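Local coordinates for protein YrbA (PDB 5NFK) that belongs to the BolA-like family and probably, as its relatives do, partners monothiol glutaredoxins in iron-sulfur cluster handling or iron sensing, at residues G28-A33 against L64-L69. Residues are numbered along the deposited sequence; the frame is centred on the assembly and turned at random.
Sequences GDHYAA and LHALAL. With NI (nickel (II) ion), chain B; LI (lithium ion), chain C.
The imidazole rings of His-30 and His-65 meet obliquely, their planes turned 83° apart, and share one nickel ion at the end of the sheet of this BolA-like fold, each through NE2 at 2.1 Å. In the plane of the His-30 ring, at its edge, lie two of the nickel-bound waters; CE1 of His-30 and another such water lie in the plane of the His-65 ring. One face of the His-65 ring has CB of Ala-66 above it, offset toward the rim, and the same methyl reaches CD2 of His-30 at 3.7 Å. With CG anti to the carbonyl carbon (chi1 -66°), His-30 sends its ring across to the end of helix 63-66. NE2 of His-30 and NE2 of His-65, 3.0 Å apart, are neighbouring ligands of the metal. Four waters bring its coordination to six, and Asp-29, whose OD1 and OD2 accept hydrogen bonds from two different waters of the four, acts from the second shell.

The site sits where the chain passes out of helix 63-66 into strand 67-72, parallel to strand 31-36 in the middle of a three-stranded mixed sheet. Tyr-31 N donates to Ala-66 O, Ala-68 N to Tyr-31 O, and Ala-33 N to Ala-68 O. Tyr-31 O is gripped a second time by a water that also donates to His-65 O, tying the strand to the helix end. On the sheet face carrying Tyr-31, Ala-33, Leu-67 and Leu-69, the side chain of Leu-69 also packs against helix 45-56, on His-49, Val-52 and Tyr-53. CG of Leu-67 stands anti to the backbone N (chi1 -172°), and from there the CD1 branch lies 3.9 Å from both CB of Tyr-31 and CB of Ala-33.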
loop_
_atom_site.group_PDB
_atom_site.type_symbol
_atom_site.label_atom_id
_atom_site.label_comp_id
_atom_site.label_asym_id
_atom_site.label_seq_id
_atom_site.Cartn_x
_atom_site.Cartn_y
_atom_site.Cartn_z
ATOM N N GLY A 28 -7.007 -11.222 -9.044
ATOM C CA GLY A 28 -7.800 -10.015 -8.930
ATOM C C GLY A 28 -8.403 -9.758 -7.560
ATOM O O GLY A 28 -9.373 -9.002 -7.439
ATOM N N ASP A 29 -7.809 -10.346 -6.528
ATOM C CA ASP A 29 -8.401 -10.368 -5.190
ATOM C C ASP A 29 -7.344 -10.060 -4.123
ATOM O O ASP A 29 -7.445 -9.083 -3.384
ATOM C CB ASP A 29 -9.026 -11.756 -4.984
ATOM C CG ASP A 29 -9.666 -11.942 -3.635
ATOM O OD1 ASP A 29 -9.962 -10.951 -2.941
ATOM O OD2 ASP A 29 -9.868 -13.127 -3.289
ATOM N N HIS A 30 -6.323 -10.904 -4.052
ATOM C CA HIS A 30 -5.228 -10.723 -3.100
ATOM C C HIS A 30 -3.991 -10.198 -3.814
ATOM O O HIS A 30 -3.652 -10.638 -4.927
ATOM C CB HIS A 30 -4.892 -12.038 -2.412
ATOM C CG HIS A 30 -5.991 -12.554 -1.533
ATOM N ND1 HIS A 30 -5.926 -13.785 -0.932
ATOM C CD2 HIS A 30 -7.179 -12.013 -1.132
ATOM C CE1 HIS A 30 -7.025 -13.982 -0.211
ATOM N NE2 HIS A 30 -7.810 -12.927 -0.319
ATOM N N TYR A 31 -3.338 -9.246 -3.168
ATOM C CA TYR A 31 -2.243 -8.474 -3.726
ATOM C C TYR A 31 -1.116 -8.369 -2.714
ATOM O O TYR A 31 -1.309 -8.563 -1.502
ATOM C CB TYR A 31 -2.723 -7.051 -4.071
ATOM C CG TYR A 31 -3.772 -7.003 -5.156
ATOM C CD1 TYR A 31 -5.115 -7.193 -4.867
ATOM C CD2 TYR A 31 -3.436 -6.735 -6.473
ATOM C CE1 TYR A 31 -6.085 -7.149 -5.849
ATOM C CE2 TYR A 31 -4.426 -6.685 -7.472
ATOM C CZ TYR A 31 -5.744 -6.890 -7.140
ATOM O OH TYR A 31 -6.744 -6.839 -8.085
ATOM N N ALA A 32 0.069 -8.015 -3.213
ATOM C CA ALA A 32 1.197 -7.618 -2.377
ATOM C C ALA A 32 1.710 -6.291 -2.898
ATOM O O ALA A 32 1.812 -6.096 -4.108
ATOM C CB ALA A 32 2.296 -8.667 -2.415
ATOM N N ALA A 33 2.040 -5.383 -1.982
ATOM C CA ALA A 33 2.502 -4.051 -2.331
ATOM C C ALA A 33 3.741 -3.679 -1.589
ATOM O O ALA A 33 3.849 -3.919 -0.383
ATOM C CB ALA A 33 1.444 -3.023 -2.028
ATOM N N LEU A 64 -6.720 -6.280 5.417
ATOM C CA LEU A 64 -5.724 -6.819 6.319
ATOM C C LEU A 64 -5.015 -8.042 5.732
ATOM O O LEU A 64 -3.790 -8.165 5.858
ATOM C CB LEU A 64 -6.364 -7.167 7.673
ATOM C CG LEU A 64 -5.404 -7.676 8.744
ATOM C CD1 LEU A 64 -4.381 -6.622 9.122
ATOM C CD2 LEU A 64 -6.214 -8.122 9.962
ATOM N N HIS A 65 -5.770 -8.935 5.109
ATOM C CA HIS A 65 -5.171 -10.107 4.469
ATOM C C HIS A 65 -4.974 -9.933 2.961
ATOM O O HIS A 65 -4.128 -10.618 2.380
ATOM C CB HIS A 65 -5.989 -11.387 4.730
ATOM C CG HIS A 65 -7.241 -11.514 3.903
ATOM N ND1 HIS A 65 -8.481 -11.110 4.339
ATOM C CD2 HIS A 65 -7.436 -12.034 2.663
ATOM C CE1 HIS A 65 -9.374 -11.369 3.390
ATOM N NE2 HIS A 65 -8.772 -11.939 2.368
ATOM N N ALA A 66 -5.782 -9.083 2.324
ATOM C CA ALA A 66 -5.795 -9.006 0.865
ATOM C C ALA A 66 -4.731 -8.079 0.302
ATOM O O ALA A 66 -4.500 -8.119 -0.902
ATOM C CB ALA A 66 -7.167 -8.606 0.370
ATOM N N LEU A 67 -4.093 -7.258 1.130
ATOM C CA LEU A 67 -3.015 -6.394 0.674
ATOM C C LEU A 67 -1.813 -6.618 1.598
ATOM O O LEU A 67 -1.687 -5.984 2.648
ATOM C CB LEU A 67 -3.436 -4.919 0.686
ATOM C CG LEU A 67 -2.437 -3.960 0.056
ATOM C CD1 LEU A 67 -2.230 -4.250 -1.424
ATOM C CD2 LEU A 67 -2.910 -2.528 0.263
ATOM N N ALA A 68 -0.929 -7.535 1.197
ATOM C CA ALA A 68 0.268 -7.835 1.966
ATOM C C ALA A 68 1.283 -6.724 1.724
ATOM O O ALA A 68 1.533 -6.386 0.586
ATOM C CB ALA A 68 0.830 -9.179 1.527
ATOM N N LEU A 69 1.859 -6.159 2.777
ATOM C CA LEU A 69 2.630 -4.924 2.670
ATOM C C LEU A 69 4.091 -5.087 3.030
ATOM O O LEU A 69 4.448 -5.763 3.994
ATOM C CB LEU A 69 2.045 -3.884 3.630
ATOM C CG LEU A 69 0.650 -3.366 3.263
ATOM C CD1 LEU A 69 0.107 -2.458 4.348
ATOM C CD2 LEU A 69 0.667 -2.639 1.922
HETATM NI NI NI B . -9.624 -12.752 0.665
HETATM LI LI LI C . -4.165 -11.718 -6.404
HETATM O O HOH W 1 -10.012 -10.924 -0.274
HETATM O O HOH W 2 -10.638 -13.682 -0.914
HETATM O O HOH W 3 -2.477 -10.802 0.054
HETATM O O HOH W 4 -11.597 -12.533 1.388
HETATM O O HOH W 5 -9.571 -14.700 1.434
#